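Local coordinates for esterase (Alcaligenes sp., PDB 1QLW), which is a bacterial alpha/beta-hydrolase that probably cleaves carboxylic esters, at residues T186-S191 against A216-K221; Y211-A216 against T224-V229. All coordinates share one frame; numbering follows the deposited sequence.

Interaction 1 (T186-S191 against A216-K221)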
loop_
_atom_site.group_PDB
_atom_site.type_symbol
_atom_site.label_atom_id
_atom_site.label_comp_id
_atom_site.label_asym_id
_atom_site.label_seq_id
_atom_site.Cartn_x
_atom_site.Cartn_y
_atom_site.Cartn_z
ATOM N N THR A 186 -4.973 -6.875 -13.373
ATOM C CA THR A 186 -3.536 -6.916 -13.146
ATOM C C THR A 186 -2.807 -7.497 -14.350
ATOM O O THR A 186 -1.680 -7.103 -14.640
ATOM C CB THR A 186 -3.225 -7.738 -11.882
ATOM O OG1 THR A 186 -3.904 -7.186 -10.747
ATOM C CG2 THR A 186 -1.753 -7.777 -11.579
ATOM N N VAL A 187 -3.393 -8.488 -15.011
ATOM C CA VAL A 187 -2.735 -9.157 -16.137
ATOM C C VAL A 187 -2.358 -8.199 -17.240
ATOM O O VAL A 187 -1.196 -8.181 -17.684
ATOM C CB VAL A 187 -3.658 -10.288 -16.634
ATOM C CG1 VAL A 187 -3.153 -10.851 -17.961
ATOM C CG2 VAL A 187 -3.733 -11.393 -15.579
ATOM N N ALA A 188 -3.309 -7.379 -17.721
ATOM C CA ALA A 188 -2.978 -6.413 -18.749
ATOM C C ALA A 188 -1.981 -5.379 -18.242
ATOM O O ALA A 188 -1.121 -4.908 -18.979
ATOM C CB ALA A 188 -4.228 -5.702 -19.228
ATOM N N ASN A 189 -2.102 -4.982 -16.976
ATOM C CA ASN A 189 -1.166 -4.016 -16.407
ATOM C C ASN A 189 0.246 -4.573 -16.331
ATOM O O ASN A 189 1.210 -3.825 -16.526
ATOM C CB ASN A 189 -1.665 -3.545 -15.045
ATOM C CG ASN A 189 -2.881 -2.646 -15.191
ATOM O OD1 ASN A 189 -3.001 -1.924 -16.172
ATOM N ND2 ASN A 189 -3.750 -2.696 -14.196
ATOM N N LEU A 190 0.395 -5.881 -16.077
ATOM C CA LEU A 190 1.732 -6.468 -16.072
ATOM C C LEU A 190 2.339 -6.423 -17.475
ATOM O O LEU A 190 3.559 -6.272 -17.585
ATOM C CB LEU A 190 1.702 -7.898 -15.554
ATOM C CG LEU A 190 1.409 -8.011 -14.049
ATOM C CD1 LEU A 190 1.096 -9.463 -13.706
ATOM C CD2 LEU A 190 2.570 -7.503 -13.222
ATOM N N SER A 191 1.532 -6.551 -18.530
ATOM C CA SER A 191 2.083 -6.422 -19.881
ATOM C C SER A 191 2.570 -4.995 -20.103
ATOM O O SER A 191 3.671 -4.782 -20.603
ATOM C CB SER A 191 1.033 -6.777 -20.922
ATOM O OG SER A 191 1.494 -6.458 -22.221
ATOM N N ALA A 216 1.692 -13.237 -20.743
ATOM C CA ALA A 216 2.511 -13.643 -21.870
ATOM C C ALA A 216 1.685 -14.094 -23.061
ATOM O O ALA A 216 2.066 -13.838 -24.208
ATOM C CB ALA A 216 3.494 -14.720 -21.435
ATOM N N ALA A 217 0.559 -14.761 -22.799
ATOM C CA ALA A 217 -0.326 -15.168 -23.891
ATOM C C ALA A 217 -0.928 -13.940 -24.568
ATOM O O ALA A 217 -1.109 -13.916 -25.797
ATOM C CB ALA A 217 -1.420 -16.077 -23.373
ATOM N N MET A 218 -1.261 -12.899 -23.801
ATOM C CA MET A 218 -1.821 -11.676 -24.369
ATOM C C MET A 218 -0.775 -10.957 -25.218
ATOM O O MET A 218 -1.053 -10.498 -26.329
ATOM C CB MET A 218 -2.331 -10.804 -23.235
ATOM C CG MET A 218 -2.942 -9.470 -23.603
ATOM S SD MET A 218 -3.166 -8.397 -22.154
ATOM C CE MET A 218 -4.309 -9.403 -21.226
ATOM N N ASN A 219 0.441 -10.866 -24.704
ATOM C CA ASN A 219 1.545 -10.200 -25.398
ATOM C C ASN A 219 2.845 -10.629 -24.739
ATOM O O ASN A 219 3.046 -10.347 -23.556
ATOM C CB ASN A 219 1.343 -8.689 -25.287
ATOM C CG ASN A 219 2.316 -7.911 -26.129
ATOM O OD1 ASN A 219 3.332 -8.469 -26.565
ATOM N ND2 ASN A 219 2.030 -6.647 -26.428
ATOM N N PRO A 220 3.730 -11.341 -25.435
ATOM C CA PRO A 220 4.957 -11.810 -24.821
ATOM C C PRO A 220 6.011 -10.727 -24.645
ATOM O O PRO A 220 7.046 -10.983 -24.006
ATOM C CB PRO A 220 5.441 -12.887 -25.792
ATOM C CG PRO A 220 4.917 -12.428 -27.107
ATOM C CD PRO A 220 3.562 -11.809 -26.831
ATOM N N LYS A 221 5.823 -9.548 -25.212
ATOM C CA LYS A 221 6.843 -8.516 -25.203
ATOM C C LYS A 221 7.260 -8.114 -23.797
ATOM O O LYS A 221 6.454 -7.791 -22.940
ATOM C CB LYS A 221 6.374 -7.281 -25.971
ATOM C CG LYS A 221 7.415 -6.180 -26.101
ATOM C CD LYS A 221 6.963 -5.105 -27.079
ATOM C CE LYS A 221 8.060 -4.072 -27.278
ATOM N NZ LYS A 221 9.399 -4.715 -27.374
HETATM O O HOH W 1 3.731 -7.979 -22.417
#
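Met218 reaches from the last turn of helix 211-218 across to Val187 and Ala188 on helix 185-197, while Ser191, one turn after Val187, meets Asn219, the residue after Met218. The Met218 chain runs out extended, with CG anti to the backbone N, and then bends at its sulfur (chi3 -62°), which brings the methyl obliquely against the valine. CE lies 3.8 Å from Val187 CG1. The sulfur rests beside the backbone of the neighbouring residue, with SD 3.9 Å from Ala188 CA and 4.1 Å from Ala188 CB. This is the solvent side of the contact: Met218 is exposed and meets helix 185-197 through a few van der Waals contacts at SD and CE. The Ser191 end is more tightly organised. Ser191 is buried, and its OG, anti to its own backbone N, comes within 3.8 Å of Asn219 CB. The polar work here is done by a water, which accepts from Ser191 OG at 2.7 Å. The same water donates to Asn219 O and, at 2.8 Å, to Lys221 O, so both of its protons are used on backbone carbonyls just beyond the helix. Asn219 is the first residue to depart from helical geometry, and its side-chain oxygen reaches forward along the chain: Lys221 N donates to Asn219 OD1 at 3.0 Å, nearly straight at 165°, although the donor stands 43° out of the carbonyl plane. This Asx turn shapes the exit from the helix, and the water ties that exit to Ser191. Ile195, further along helix 185-197, packs on both Asn219 and Lys221. The arrangement is the side-by-side packing of two helices that precede and follow strand 200-205 in the parallel part of the mixed sheet of an alpha/beta hydrolase.

Interaction 2 (Y211-A216 against T224-V229)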
loop_
_atom_site.group_PDB
_atom_site.type_symbol
_atom_site.label_atom_id
_atom_site.label_comp_id
_atom_site.label_asym_id
_atom_site.label_seq_id
_atom_site.Cartn_x
_atom_site.Cartn_y
_atom_site.Cartn_z
ATOM N N TYR A 211 -1.264 -15.359 -13.410
ATOM C CA TYR A 211 -1.198 -14.067 -14.088
ATOM C C TYR A 211 -0.096 -13.920 -15.107
ATOM O O TYR A 211 -0.382 -13.491 -16.227
ATOM C CB TYR A 211 -1.158 -12.879 -13.124
ATOM C CG TYR A 211 -2.345 -12.610 -12.242
ATOM C CD1 TYR A 211 -3.521 -13.350 -12.230
ATOM C CD2 TYR A 211 -2.293 -11.502 -11.391
ATOM C CE1 TYR A 211 -4.557 -13.032 -11.362
ATOM C CE2 TYR A 211 -3.320 -11.164 -10.541
ATOM C CZ TYR A 211 -4.463 -11.939 -10.525
ATOM O OH TYR A 211 -5.519 -11.670 -9.684
ATOM N N PRO A 212 1.160 -14.211 -14.779
ATOM C CA PRO A 212 2.219 -13.981 -15.768
ATOM C C PRO A 212 2.034 -14.761 -17.044
ATOM O O PRO A 212 2.442 -14.306 -18.114
ATOM C CB PRO A 212 3.505 -14.366 -15.051
ATOM C CG PRO A 212 3.178 -14.411 -13.625
ATOM C CD PRO A 212 1.700 -14.622 -13.471
ATOM N N PHE A 213 1.473 -15.963 -16.927
ATOM C CA PHE A 213 1.223 -16.789 -18.097
ATOM C C PHE A 213 0.126 -16.198 -18.964
ATOM O O PHE A 213 0.188 -16.256 -20.189
ATOM C CB PHE A 213 0.858 -18.213 -17.663
ATOM C CG PHE A 213 1.904 -18.857 -16.799
ATOM C CD1 PHE A 213 3.091 -19.327 -17.343
ATOM C CD2 PHE A 213 1.712 -18.984 -15.441
ATOM C CE1 PHE A 213 4.052 -19.931 -16.545
ATOM C CE2 PHE A 213 2.649 -19.591 -14.633
ATOM C CZ PHE A 213 3.827 -20.065 -15.192
ATOM N N GLN A 214 -0.923 -15.645 -18.321
ATOM C CA GLN A 214 -1.959 -14.946 -19.063
ATOM C C GLN A 214 -1.395 -13.678 -19.692
ATOM O O GLN A 214 -1.762 -13.319 -20.819
ATOM C CB GLN A 214 -3.137 -14.631 -18.132
ATOM C CG GLN A 214 -3.833 -15.896 -17.682
ATOM C CD GLN A 214 -4.907 -15.687 -16.650
ATOM O OE1 GLN A 214 -4.909 -14.677 -15.936
ATOM N NE2 GLN A 214 -5.829 -16.625 -16.513
ATOM N N THR A 215 -0.511 -12.967 -19.010
ATOM C CA THR A 215 0.118 -11.776 -19.577
ATOM C C THR A 215 0.880 -12.177 -20.835
ATOM O O THR A 215 0.729 -11.530 -21.880
ATOM C CB THR A 215 1.064 -11.137 -18.556
ATOM O OG1 THR A 215 0.317 -10.755 -17.389
ATOM C CG2 THR A 215 1.754 -9.913 -19.124
ATOM N N ALA A 216 1.692 -13.237 -20.743
ATOM C CA ALA A 216 2.511 -13.643 -21.870
ATOM C C ALA A 216 1.685 -14.094 -23.061
ATOM O O ALA A 216 2.066 -13.838 -24.208
ATOM C CB ALA A 216 3.494 -14.720 -21.435
ATOM N N THR A 224 10.762 -11.751 -19.689
ATOM C CA THR A 224 12.038 -12.447 -19.831
ATOM C C THR A 224 11.972 -13.861 -19.301
ATOM O O THR A 224 12.556 -14.769 -19.895
ATOM C CB THR A 224 13.106 -11.625 -19.070
ATOM O OG1 THR A 224 13.069 -10.268 -19.526
ATOM C CG2 THR A 224 14.485 -12.221 -19.241
ATOM N N ALA A 225 11.286 -14.040 -18.197
ATOM C CA ALA A 225 11.163 -15.319 -17.538
ATOM C C ALA A 225 10.000 -15.222 -16.551
ATOM O O ALA A 225 9.602 -14.112 -16.191
ATOM C CB ALA A 225 12.435 -15.698 -16.784
ATOM N N ILE A 226 9.478 -16.367 -16.148
ATOM C CA ILE A 226 8.382 -16.427 -15.188
ATOM C C ILE A 226 8.759 -17.365 -14.057
ATOM O O ILE A 226 9.176 -18.489 -14.325
ATOM C CB ILE A 226 7.067 -16.880 -15.848
ATOM C CG1 ILE A 226 6.636 -15.900 -16.933
ATOM C CG2 ILE A 226 5.993 -17.146 -14.814
ATOM C CD1 ILE A 226 5.520 -16.396 -17.812
ATOM N N VAL A 227 8.540 -16.896 -12.835
ATOM C CA VAL A 227 8.672 -17.696 -11.634
ATOM C C VAL A 227 7.308 -17.689 -10.940
ATOM O O VAL A 227 6.790 -16.603 -10.685
ATOM C CB VAL A 227 9.760 -17.200 -10.678
ATOM C CG1 VAL A 227 9.814 -18.039 -9.409
ATOM C CG2 VAL A 227 11.117 -17.135 -11.368
ATOM N N SER A 228 6.734 -18.850 -10.672
ATOM C CA SER A 228 5.414 -18.896 -10.030
ATOM C C SER A 228 5.543 -19.751 -8.777
ATOM O O SER A 228 5.878 -20.932 -8.879
ATOM C CB SER A 228 4.405 -19.408 -11.053
ATOM O OG SER A 228 3.065 -19.396 -10.657
ATOM N N VAL A 229 5.264 -19.156 -7.625
ATOM C CA VAL A 229 5.333 -19.829 -6.333
ATOM C C VAL A 229 3.963 -20.382 -5.965
ATOM O O VAL A 229 3.017 -19.589 -5.787
ATOM C CB VAL A 229 5.845 -18.862 -5.256
ATOM C CG1 VAL A 229 5.880 -19.584 -3.923
ATOM C CG2 VAL A 229 7.212 -18.330 -5.648
#
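Ile226 projects from strand 223-229 into the groove between Pro212 and Phe213 of helix 211-218, a contact within the beta-alpha-beta unit made by strand 200-205, this helix and strand 223-229. Helix and strand run nearly antiparallel, at 151°, with 9.1 Å between the axes of the two short segments, and mainly apolar side chains lie between them. At CB the isoleucine branches. CG2, anti to the backbone N, lies 3.7 Å from Pro212 CB and also sits over one face of the Phe213 ring, 4.1 Å from its centroid and 28° off the ring normal, a CH-pi contact. The other branch, CG1, is anti to the carbonyl carbon (chi1 -61°) and crosses Pro212, 4.0 Å from Pro212 CB. From there CD1 continues toward the later turn of the helix: it meets Phe213 CD1 at 3.8 Å, lies 3.7 Å from Pro212 O, whose carbonyl already accepts from Ala216 N within the helix, and loosely approaches Ala216 CB at 4.5 Å. The aromatic ring thus spans the isoleucine from its CG2 methyl to its CD1 methyl and extends on to Ser228. The ring is also packed from outside the unit, by an edge-to-face contact with Phe272 of helix 263-278. Replacing Phe213 with an alanine would probably open a gap beside Ile226, leaving its CG2 methyl without an aromatic face and Phe272 without its ring partner. Pro212 additionally touches Leu202 and Ser204, so the helix leans on both strands of the unit. Toward the end of strand 223-229, Ser228 CB lies 4.0 Å from Phe213 CE2, while Ser228 OG hydrogen-bonds to the backbone O of Gly209, just ahead of the helix.

Overall arrangement
Interactions 1 and 2 share helix 211-218 and lie about 9 Å apart, centre to centre. Interaction 2 seats the first turns of the helix on the sheet; interaction 1 joins its far end to helix 185-197. Thr215 links them: its OG1 lies 3.0 Å from Val187 O, a probable hydrogen bond, and its CG2 packs 3.4 Å from Ser191 N. In alpha/beta hydrolases the turn between the strand and helix corresponding to 200-205 and 211-218 carries the nucleophile, so both contacts probably involve the helix that follows this elbow. Interaction 2 is closer to it, through Gly209, whereas interaction 1 sits at the opposite end of the helix.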